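PDB 3SQR: laccase from Botrytis aclada, which is a multicopper oxidase that probably oxidises hydroquinone-type phenols while reducing dioxygen to water, and probably acts in lignin degradation and detoxification of lignin-derived products. Local coordinates for residues 57-62 and 380-385; 202-207 and 270-275; 469-474 and 498-503. All blocks are in the same frame, centred on the assembly; numbering follows the deposited sequence.

Overall arrangement
Interactions 1 and 3 are neighbours, their centres 13 Å apart, and they share polar partners: Y59 OH of interaction 1 reaches D471 OD2 (2.6 Å), and L380 O reaches R498 NH2 (2.7 Å). Interaction 1 is the surface layer, away from the copper sites, whereas interaction 3 is buried, and D500 is hydrogen-bonded to the copper ligand H126. Interaction 2 lies on the other side of the chain's centre, its centre 33 Å from that of interaction 1 and 22 Å from that of interaction 3. D273 is about 5 Å from the type 1 ligand H531 and V270 about 7 Å from the type 3 ligand H168, side chain to side chain.

Interaction 1: 57-62 and 380-385; sequences NWYDVT and LALDVG
L380 does most of the work here, pushing its CD2 methyl into the corner between N57 and the indole of W58. CD2 lies 3.6 Å from W58 CZ3 and 3.8 Å from N57 CA, while the leucine and the indole run antiparallel alongside each other. In L380, CG lies anti to the backbone N (chi1 -178°), which brings both methyls to the 57-62 loop. N57 lies across this leucine, its CG 3.9 Å from L380 CD2.

The two ends of the N57 amide have different jobs. OD1 turns back on its own loop and accepts from Y59 N at 2.9 Å, closing an Asx turn, with a weak bond from D60 N; ND2 packs against L382, 3.8 Å from CD2. The other methyl of L382 meets the tyrosine ring, CD1 to Y59 CE2 being 3.6 Å. That ring has its CE2 over the rim of one indole face and receives L380 CD2 at its edge.

Behind this layer, Y59 OH is hydrogen-bonded to D471 and R498. W58 rests on V293 and P294 of strand 293-300. The contact thus lays an N-terminal loop against the connection that leads into strand 387-398.

No hydrogen bond links the two loops directly. They meet through leucine methyls against aromatic carbons and an amide whose oxygen is already used within its turn, so the fit depends on shape; the polar link between them is indirect, R498 bonding both Y59 OH and L380 O.

Interaction 2: 202-207 and 270-275; sequences LQDWAH and VGIDSH
D204 lays its carboxylate against the backbone of G271 to D273 and grips it with both oxygens. OD1 accepts from I272 N at 2.8 Å and OD2 from D273 N, also at 2.8 Å, each through its syn lone pair, with N-H...O angles of 160° and 157°. The side chain gets there because CG stands between the backbone N and the carbonyl carbon (chi1 43°), which swings the acid over the loop. G271 CA comes within 3.2 Å of D204 OD1, and I272 CB lies 3.6 Å from D204 OD2.

Two residues earlier, V270 N donates to L202 O at 2.9 Å, one more bond just past the end of strand 262-269, which runs parallel to 195-205. Between the two grips Q203 CB packs on G271 CA at 3.8 Å. D204 N, buried here, has no partner in the model.

All of this lies in the second cupredoxin-type beta-sandwich domain of the oxidase. Beyond the contact, I272 is joined by a backbone hydrogen bond to A529 at the helix carrying H531, a ligand of the type 1 copper, and G271 O accepts from Y175 OH.

Chemically, the acid takes over where strand pairing stops: paired with two consecutive amides, it ties down the loop that leaves strand 262-269. Two N-H donors would be expected to stabilise its ionised form in these buried surroundings.

Interaction 3: 469-474 and 498-503; sequences GHDFFI and RRDVAA
D500 OD2 and D471 OD1 share a water, which donates to them at 2.6 Å and 2.8 Å respectively. D471 OD1 and D500 OD2 lie 4.1 Å apart, and the water probably eases their repulsion. R310 also grips D500 OD2 in a salt bridge, while D471 turns its other oxygen to Y59. D500 OD1 is bonded to H126, a copper ligand, which makes D500 a second-shell residue.

F472 and R499 form an antiparallel hydrogen-bonded pair, F472 N to R499 O being 2.8 Å and R499 N to F472 O 3.0 Å. In F472, CG sits between the backbone N and the carbonyl carbon (chi1 56°), folding the ring back so that R499 O also lies over its centre; A502 CB touches the ring edge, 3.5 Å from CZ. On the opposite sheet face R498 CD rests over the F473 ring in a CH-pi contact, 3.5 Å from CZ.

In this third cupredoxin-type beta-sandwich domain, strand 498-499 is outermost in its sheet, beside 472-478, which borders 509-515. After D500 the chain crosses to the other sheet, strand 501-504 pairing with 463-467, and F472 lies between the layers, against L467 and I512.

Interaction 1: 57-62 and 380-385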
loop_
_atom_site.group_PDB
_atom_site.type_symbol
_atom_site.label_atom_id
_atom_site.label_comp_id
_atom_site.label_asym_id
_atom_site.label_seq_id
_atom_site.Cartn_x
_atom_site.Cartn_y
_atom_site.Cartn_z
ATOM N N ASN A 57 13.936 9.767 -16.609
ATOM C CA ASN A 57 13.505 10.309 -15.342
ATOM C C ASN A 57 11.998 10.500 -15.376
ATOM O O ASN A 57 11.502 11.491 -15.845
ATOM C CB ASN A 57 14.220 11.619 -14.985
ATOM C CG ASN A 57 13.867 12.096 -13.577
ATOM O OD1 ASN A 57 12.767 11.869 -13.140
ATOM N ND2 ASN A 57 14.764 12.806 -12.897
ATOM N N TRP A 58 11.260 9.505 -14.856
ATOM C CA TRP A 58 9.816 9.542 -14.881
ATOM C C TRP A 58 9.169 10.546 -13.958
ATOM O O TRP A 58 7.980 10.756 -14.068
ATOM C CB TRP A 58 9.222 8.149 -14.641
ATOM C CG TRP A 58 9.410 7.694 -13.218
ATOM C CD1 TRP A 58 8.527 7.850 -12.206
ATOM C CD2 TRP A 58 10.525 6.974 -12.677
ATOM N NE1 TRP A 58 9.020 7.306 -11.048
ATOM C CE2 TRP A 58 10.235 6.725 -11.319
ATOM C CE3 TRP A 58 11.731 6.502 -13.209
ATOM C CZ2 TRP A 58 11.120 6.069 -10.474
ATOM C CZ3 TRP A 58 12.612 5.841 -12.364
ATOM C CH2 TRP A 58 12.289 5.625 -11.010
ATOM N N TYR A 59 9.958 11.172 -13.064
ATOM C CA TYR A 59 9.454 12.278 -12.294
ATOM C C TYR A 59 9.319 13.512 -13.179
ATOM O O TYR A 59 8.588 14.423 -12.785
ATOM C CB TYR A 59 10.349 12.620 -11.082
ATOM C CG TYR A 59 10.522 11.444 -10.143
ATOM C CD1 TYR A 59 9.552 11.144 -9.218
ATOM C CD2 TYR A 59 11.635 10.599 -10.265
ATOM C CE1 TYR A 59 9.674 10.029 -8.372
ATOM C CE2 TYR A 59 11.782 9.518 -9.465
ATOM C CZ TYR A 59 10.800 9.216 -8.517
ATOM O OH TYR A 59 11.000 8.064 -7.757
ATOM N N ASP A 60 10.129 13.581 -14.230
ATOM C CA ASP A 60 10.219 14.757 -15.070
ATOM C C ASP A 60 9.641 14.578 -16.448
ATOM O O ASP A 60 9.274 15.569 -17.059
ATOM C CB ASP A 60 11.688 15.176 -15.206
ATOM C CG ASP A 60 12.309 15.634 -13.886
ATOM O OD1 ASP A 60 11.581 15.952 -12.899
ATOM O OD2 ASP A 60 13.562 15.675 -13.849
ATOM N N VAL A 61 9.617 13.339 -16.967
ATOM C CA VAL A 61 9.285 13.007 -18.376
ATOM C C VAL A 61 8.207 11.925 -18.355
ATOM O O VAL A 61 8.334 11.000 -17.560
ATOM C CB VAL A 61 10.559 12.473 -19.088
ATOM C CG1 VAL A 61 10.268 11.922 -20.481
ATOM C CG2 VAL A 61 11.613 13.614 -19.197
ATOM N N THR A 62 7.187 12.035 -19.205
ATOM C CA THR A 62 6.144 11.048 -19.256
ATOM C C THR A 62 5.831 10.731 -20.690
ATOM O O THR A 62 5.533 11.648 -21.486
ATOM C CB THR A 62 4.853 11.580 -18.612
ATOM O OG1 THR A 62 5.115 12.098 -17.298
ATOM C CG2 THR A 62 3.744 10.483 -18.532
ATOM N N LEU A 380 17.498 4.561 -11.493
ATOM C CA LEU A 380 17.586 5.983 -11.722
ATOM C C LEU A 380 18.071 6.707 -10.470
ATOM O O LEU A 380 17.314 6.918 -9.466
ATOM C CB LEU A 380 16.248 6.555 -12.204
ATOM C CG LEU A 380 16.270 8.050 -12.511
ATOM C CD1 LEU A 380 16.609 8.338 -13.944
ATOM C CD2 LEU A 380 14.875 8.646 -12.173
ATOM N N ALA A 381 19.350 7.061 -10.470
ATOM C CA ALA A 381 19.987 7.616 -9.297
ATOM C C ALA A 381 19.608 9.071 -9.099
ATOM O O ALA A 381 19.702 9.896 -10.027
ATOM C CB ALA A 381 21.572 7.513 -9.420
ATOM N N LEU A 382 19.147 9.397 -7.900
ATOM C CA LEU A 382 18.786 10.780 -7.570
ATOM C C LEU A 382 19.282 11.091 -6.199
ATOM O O LEU A 382 19.314 10.209 -5.285
ATOM C CB LEU A 382 17.248 10.959 -7.636
ATOM C CG LEU A 382 16.557 10.685 -8.990
ATOM C CD1 LEU A 382 15.045 10.734 -8.742
ATOM C CD2 LEU A 382 16.979 11.670 -10.051
ATOM N N ASP A 383 19.608 12.360 -6.012
ATOM C CA ASP A 383 20.086 12.859 -4.744
ATOM C C ASP A 383 19.190 13.865 -4.107
ATOM O O ASP A 383 18.482 14.616 -4.779
ATOM C CB ASP A 383 21.470 13.513 -4.911
ATOM C CG ASP A 383 22.518 12.534 -5.403
ATOM O OD1 ASP A 383 22.357 11.295 -5.321
ATOM O OD2 ASP A 383 23.555 13.017 -5.884
ATOM N N VAL A 384 19.247 13.897 -2.783
ATOM C CA VAL A 384 18.431 14.762 -1.984
ATOM C C VAL A 384 19.258 16.038 -1.894
ATOM O O VAL A 384 20.419 15.980 -1.535
ATOM C CB VAL A 384 18.191 14.189 -0.573
ATOM C CG1 VAL A 384 17.449 15.206 0.359
ATOM C CG2 VAL A 384 17.396 12.852 -0.674
ATOM N N GLY A 385 18.639 17.147 -2.247
ATOM C CA GLY A 385 19.301 18.433 -2.246
ATOM C C GLY A 385 19.156 19.117 -0.913
ATOM O O GLY A 385 18.865 18.490 0.127
#

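Interaction 2: 202-207 and 270-275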
loop_
_atom_site.group_PDB
_atom_site.type_symbol
_atom_site.label_atom_id
_atom_site.label_comp_id
_atom_site.label_asym_id
_atom_site.label_seq_id
_atom_site.Cartn_x
_atom_site.Cartn_y
_atom_site.Cartn_z
ATOM N N LEU A 202 -0.333 -10.794 -0.572
ATOM C CA LEU A 202 -0.067 -11.465 0.702
ATOM C C LEU A 202 -0.879 -10.712 1.752
ATOM O O LEU A 202 -0.783 -9.497 1.855
ATOM C CB LEU A 202 1.424 -11.450 0.995
ATOM C CG LEU A 202 2.376 -12.043 -0.010
ATOM C CD1 LEU A 202 3.819 -11.625 0.342
ATOM C CD2 LEU A 202 2.159 -13.563 -0.085
ATOM N N GLN A 203 -1.704 -11.398 2.525
ATOM C CA GLN A 203 -2.502 -10.733 3.538
ATOM C C GLN A 203 -2.902 -11.697 4.636
ATOM O O GLN A 203 -2.887 -12.908 4.478
ATOM C CB GLN A 203 -3.762 -10.141 2.929
ATOM C CG GLN A 203 -4.652 -11.202 2.319
ATOM C CD GLN A 203 -5.816 -10.670 1.541
ATOM O OE1 GLN A 203 -5.932 -10.891 0.359
ATOM N NE2 GLN A 203 -6.761 -10.048 2.241
ATOM N N ASP A 204 -3.239 -11.100 5.760
ATOM C CA ASP A 204 -4.042 -11.741 6.790
ATOM C C ASP A 204 -5.458 -11.824 6.231
ATOM O O ASP A 204 -5.779 -11.198 5.205
ATOM C CB ASP A 204 -3.992 -10.981 8.143
ATOM C CG ASP A 204 -4.090 -9.475 8.010
ATOM O OD1 ASP A 204 -4.659 -8.970 7.006
ATOM O OD2 ASP A 204 -3.595 -8.784 8.935
ATOM N N TRP A 205 -6.310 -12.574 6.905
ATOM C CA TRP A 205 -7.692 -12.641 6.478
ATOM C C TRP A 205 -8.557 -13.085 7.615
ATOM O O TRP A 205 -8.350 -14.196 8.148
ATOM C CB TRP A 205 -7.828 -13.639 5.334
ATOM C CG TRP A 205 -9.190 -13.689 4.799
ATOM C CD1 TRP A 205 -10.044 -14.760 4.828
ATOM C CD2 TRP A 205 -9.887 -12.644 4.123
ATOM N NE1 TRP A 205 -11.246 -14.420 4.248
ATOM C CE2 TRP A 205 -11.187 -13.131 3.802
ATOM C CE3 TRP A 205 -9.575 -11.335 3.779
ATOM C CZ2 TRP A 205 -12.120 -12.358 3.156
ATOM C CZ3 TRP A 205 -10.518 -10.557 3.150
ATOM C CH2 TRP A 205 -11.783 -11.090 2.818
ATOM N N ALA A 206 -9.490 -12.217 8.009
ATOM C CA ALA A 206 -10.389 -12.533 9.096
ATOM C C ALA A 206 -11.501 -13.446 8.574
ATOM O O ALA A 206 -11.741 -13.477 7.364
ATOM C CB ALA A 206 -10.998 -11.265 9.666
ATOM N N HIS A 207 -12.178 -14.154 9.494
ATOM C CA HIS A 207 -13.416 -14.881 9.127
ATOM C C HIS A 207 -14.636 -14.180 9.568
ATOM O O HIS A 207 -15.689 -14.825 9.772
ATOM C CB HIS A 207 -13.373 -16.315 9.630
ATOM C CG HIS A 207 -12.456 -17.170 8.836
ATOM N ND1 HIS A 207 -12.143 -18.457 9.203
ATOM C CD2 HIS A 207 -11.797 -16.933 7.675
ATOM C CE1 HIS A 207 -11.317 -18.967 8.316
ATOM N NE2 HIS A 207 -11.086 -18.053 7.375
ATOM N N VAL A 270 -0.817 -6.609 1.546
ATOM C CA VAL A 270 -2.072 -5.841 1.654
ATOM C C VAL A 270 -2.881 -6.235 2.870
ATOM O O VAL A 270 -4.096 -5.978 2.935
ATOM C CB VAL A 270 -2.930 -5.985 0.365
ATOM C CG1 VAL A 270 -2.134 -5.464 -0.833
ATOM C CG2 VAL A 270 -3.452 -7.443 0.177
ATOM N N GLY A 271 -2.213 -6.726 3.908
ATOM C CA GLY A 271 -2.867 -7.174 5.080
ATOM C C GLY A 271 -3.257 -5.995 5.959
ATOM O O GLY A 271 -2.814 -4.850 5.715
ATOM N N ILE A 272 -4.151 -6.267 6.899
ATOM C CA ILE A 272 -4.605 -5.302 7.920
ATOM C C ILE A 272 -3.457 -5.068 8.883
ATOM O O ILE A 272 -3.164 -3.958 9.284
ATOM C CB ILE A 272 -5.815 -5.944 8.683
ATOM C CG1 ILE A 272 -7.020 -5.997 7.776
ATOM C CG2 ILE A 272 -6.159 -5.226 9.994
ATOM C CD1 ILE A 272 -8.082 -6.978 8.303
ATOM N N ASP A 273 -2.817 -6.156 9.259
ATOM C CA ASP A 273 -1.685 -6.089 10.207
ATOM C C ASP A 273 -0.859 -7.315 10.084
ATOM O O ASP A 273 -0.924 -8.211 10.920
ATOM C CB ASP A 273 -2.198 -5.942 11.621
ATOM C CG ASP A 273 -1.097 -5.510 12.614
ATOM O OD1 ASP A 273 0.083 -5.549 12.259
ATOM O OD2 ASP A 273 -1.442 -5.108 13.737
ATOM N N SER A 274 -0.054 -7.353 9.020
ATOM C CA SER A 274 0.689 -8.532 8.613
ATOM C C SER A 274 2.033 -8.111 8.162
ATOM O O SER A 274 2.138 -7.124 7.433
ATOM C CB SER A 274 -0.021 -9.271 7.449
ATOM O OG SER A 274 -0.379 -8.320 6.452
ATOM N N HIS A 275 3.023 -8.942 8.425
ATOM C CA HIS A 275 4.368 -8.757 7.894
ATOM C C HIS A 275 4.760 -10.060 7.264
ATOM O O HIS A 275 4.509 -11.140 7.842
ATOM C CB HIS A 275 5.396 -8.404 8.973
ATOM C CG HIS A 275 6.670 -7.866 8.425
ATOM N ND1 HIS A 275 7.675 -8.676 7.941
ATOM C CD2 HIS A 275 7.084 -6.589 8.231
ATOM C CE1 HIS A 275 8.659 -7.912 7.478
ATOM N NE2 HIS A 275 8.345 -6.650 7.683
#

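Interaction 3: 469-474 and 498-503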
loop_
_atom_site.group_PDB
_atom_site.type_symbol
_atom_site.label_atom_id
_atom_site.label_comp_id
_atom_site.label_asym_id
_atom_site.label_seq_id
_atom_site.Cartn_x
_atom_site.Cartn_y
_atom_site.Cartn_z
ATOM N N GLY A 469 1.364 11.286 -2.515
ATOM C CA GLY A 469 1.824 12.367 -3.436
ATOM C C GLY A 469 3.298 12.440 -3.771
ATOM O O GLY A 469 3.720 13.262 -4.556
ATOM N N HIS A 470 4.100 11.527 -3.244
ATOM C CA HIS A 470 5.537 11.530 -3.395
ATOM C C HIS A 470 6.122 10.165 -3.245
ATOM O O HIS A 470 5.706 9.411 -2.354
ATOM C CB HIS A 470 6.271 12.343 -2.322
ATOM C CG HIS A 470 5.842 13.759 -2.262
ATOM N ND1 HIS A 470 6.527 14.742 -2.915
ATOM C CD2 HIS A 470 4.775 14.365 -1.671
ATOM C CE1 HIS A 470 5.936 15.901 -2.711
ATOM N NE2 HIS A 470 4.868 15.707 -1.966
ATOM N N ASP A 471 7.160 9.923 -4.023
ATOM C CA ASP A 471 8.159 8.955 -3.585
ATOM C C ASP A 471 9.111 9.655 -2.644
ATOM O O ASP A 471 9.480 10.801 -2.900
ATOM C CB ASP A 471 9.009 8.427 -4.698
ATOM C CG ASP A 471 8.271 7.474 -5.622
ATOM O OD1 ASP A 471 7.224 6.942 -5.279
ATOM O OD2 ASP A 471 8.809 7.242 -6.675
ATOM N N PHE A 472 9.469 9.000 -1.552
ATOM C CA PHE A 472 10.447 9.581 -0.630
ATOM C C PHE A 472 11.774 8.885 -0.723
ATOM O O PHE A 472 11.860 7.779 -1.267
ATOM C CB PHE A 472 9.931 9.631 0.784
ATOM C CG PHE A 472 9.502 8.308 1.331
ATOM C CD1 PHE A 472 10.400 7.264 1.489
ATOM C CD2 PHE A 472 8.195 8.109 1.677
ATOM C CE1 PHE A 472 9.953 6.057 1.994
ATOM C CE2 PHE A 472 7.755 6.906 2.218
ATOM C CZ PHE A 472 8.613 5.901 2.353
ATOM N N PHE A 473 12.784 9.536 -0.150
ATOM C CA PHE A 473 14.135 8.996 -0.114
ATOM C C PHE A 473 14.396 8.603 1.314
ATOM O O PHE A 473 14.161 9.404 2.240
ATOM C CB PHE A 473 15.083 10.130 -0.501
ATOM C CG PHE A 473 14.981 10.567 -1.926
ATOM C CD1 PHE A 473 13.903 11.245 -2.433
ATOM C CD2 PHE A 473 16.032 10.302 -2.797
ATOM C CE1 PHE A 473 13.889 11.671 -3.785
ATOM C CE2 PHE A 473 16.000 10.736 -4.093
ATOM C CZ PHE A 473 14.959 11.374 -4.583
ATOM N N ILE A 474 14.797 7.357 1.527
ATOM C CA ILE A 474 15.072 6.887 2.873
ATOM C C ILE A 474 16.496 7.325 3.244
ATOM O O ILE A 474 17.456 6.623 2.944
ATOM C CB ILE A 474 14.933 5.414 2.961
ATOM C CG1 ILE A 474 13.550 4.954 2.453
ATOM C CG2 ILE A 474 15.208 4.964 4.402
ATOM C CD1 ILE A 474 13.303 3.410 2.695
ATOM N N ARG A 498 14.408 4.655 -2.444
ATOM C CA ARG A 498 13.369 5.591 -2.838
ATOM C C ARG A 498 12.154 4.761 -3.158
ATOM O O ARG A 498 12.231 3.818 -3.949
ATOM C CB ARG A 498 13.830 6.397 -4.063
ATOM C CG ARG A 498 12.909 7.511 -4.532
ATOM C CD ARG A 498 13.576 8.342 -5.614
ATOM N NE ARG A 498 13.623 7.715 -6.918
ATOM C CZ ARG A 498 14.731 7.386 -7.592
ATOM N NH1 ARG A 498 15.900 7.572 -7.056
ATOM N NH2 ARG A 498 14.666 6.871 -8.794
ATOM N N ARG A 499 11.043 5.112 -2.496
ATOM C CA ARG A 499 9.869 4.321 -2.564
ATOM C C ARG A 499 8.729 5.084 -1.905
ATOM O O ARG A 499 8.832 6.294 -1.653
ATOM C CB ARG A 499 10.117 2.955 -1.898
ATOM C CG ARG A 499 10.241 2.996 -0.357
ATOM C CD ARG A 499 10.596 1.634 0.272
ATOM N NE ARG A 499 9.747 0.557 -0.264
ATOM C CZ ARG A 499 10.054 -0.738 -0.233
ATOM N NH1 ARG A 499 11.209 -1.153 0.247
ATOM N NH2 ARG A 499 9.235 -1.612 -0.804
ATOM N N ASP A 500 7.596 4.435 -1.668
ATOM C CA ASP A 500 6.486 5.161 -0.990
ATOM C C ASP A 500 5.939 4.589 0.307
ATOM O O ASP A 500 5.178 5.248 1.010
ATOM C CB ASP A 500 5.324 5.396 -2.006
ATOM C CG ASP A 500 4.731 4.115 -2.546
ATOM O OD1 ASP A 500 4.157 3.377 -1.723
ATOM O OD2 ASP A 500 4.867 3.870 -3.790
ATOM N N VAL A 501 6.427 3.402 0.690
ATOM C CA VAL A 501 6.112 2.833 2.018
ATOM C C VAL A 501 7.418 2.347 2.639
ATOM O O VAL A 501 8.193 1.619 2.017
ATOM C CB VAL A 501 5.107 1.663 1.985
ATOM C CG1 VAL A 501 4.938 1.091 3.357
ATOM C CG2 VAL A 501 3.773 2.079 1.451
ATOM N N ALA A 502 7.722 2.782 3.847
ATOM C CA ALA A 502 8.934 2.336 4.537
ATOM C C ALA A 502 8.695 2.276 6.032
ATOM O O ALA A 502 7.926 3.056 6.608
ATOM C CB ALA A 502 10.105 3.302 4.215
ATOM N N ALA A 503 9.350 1.336 6.657
ATOM C CA ALA A 503 9.183 1.075 8.064
ATOM C C ALA A 503 9.776 2.145 8.935
ATOM O O ALA A 503 10.938 2.528 8.744
ATOM C CB ALA A 503 9.827 -0.282 8.427
HETATM O O HOH W 1 7.061 4.107 -5.251
#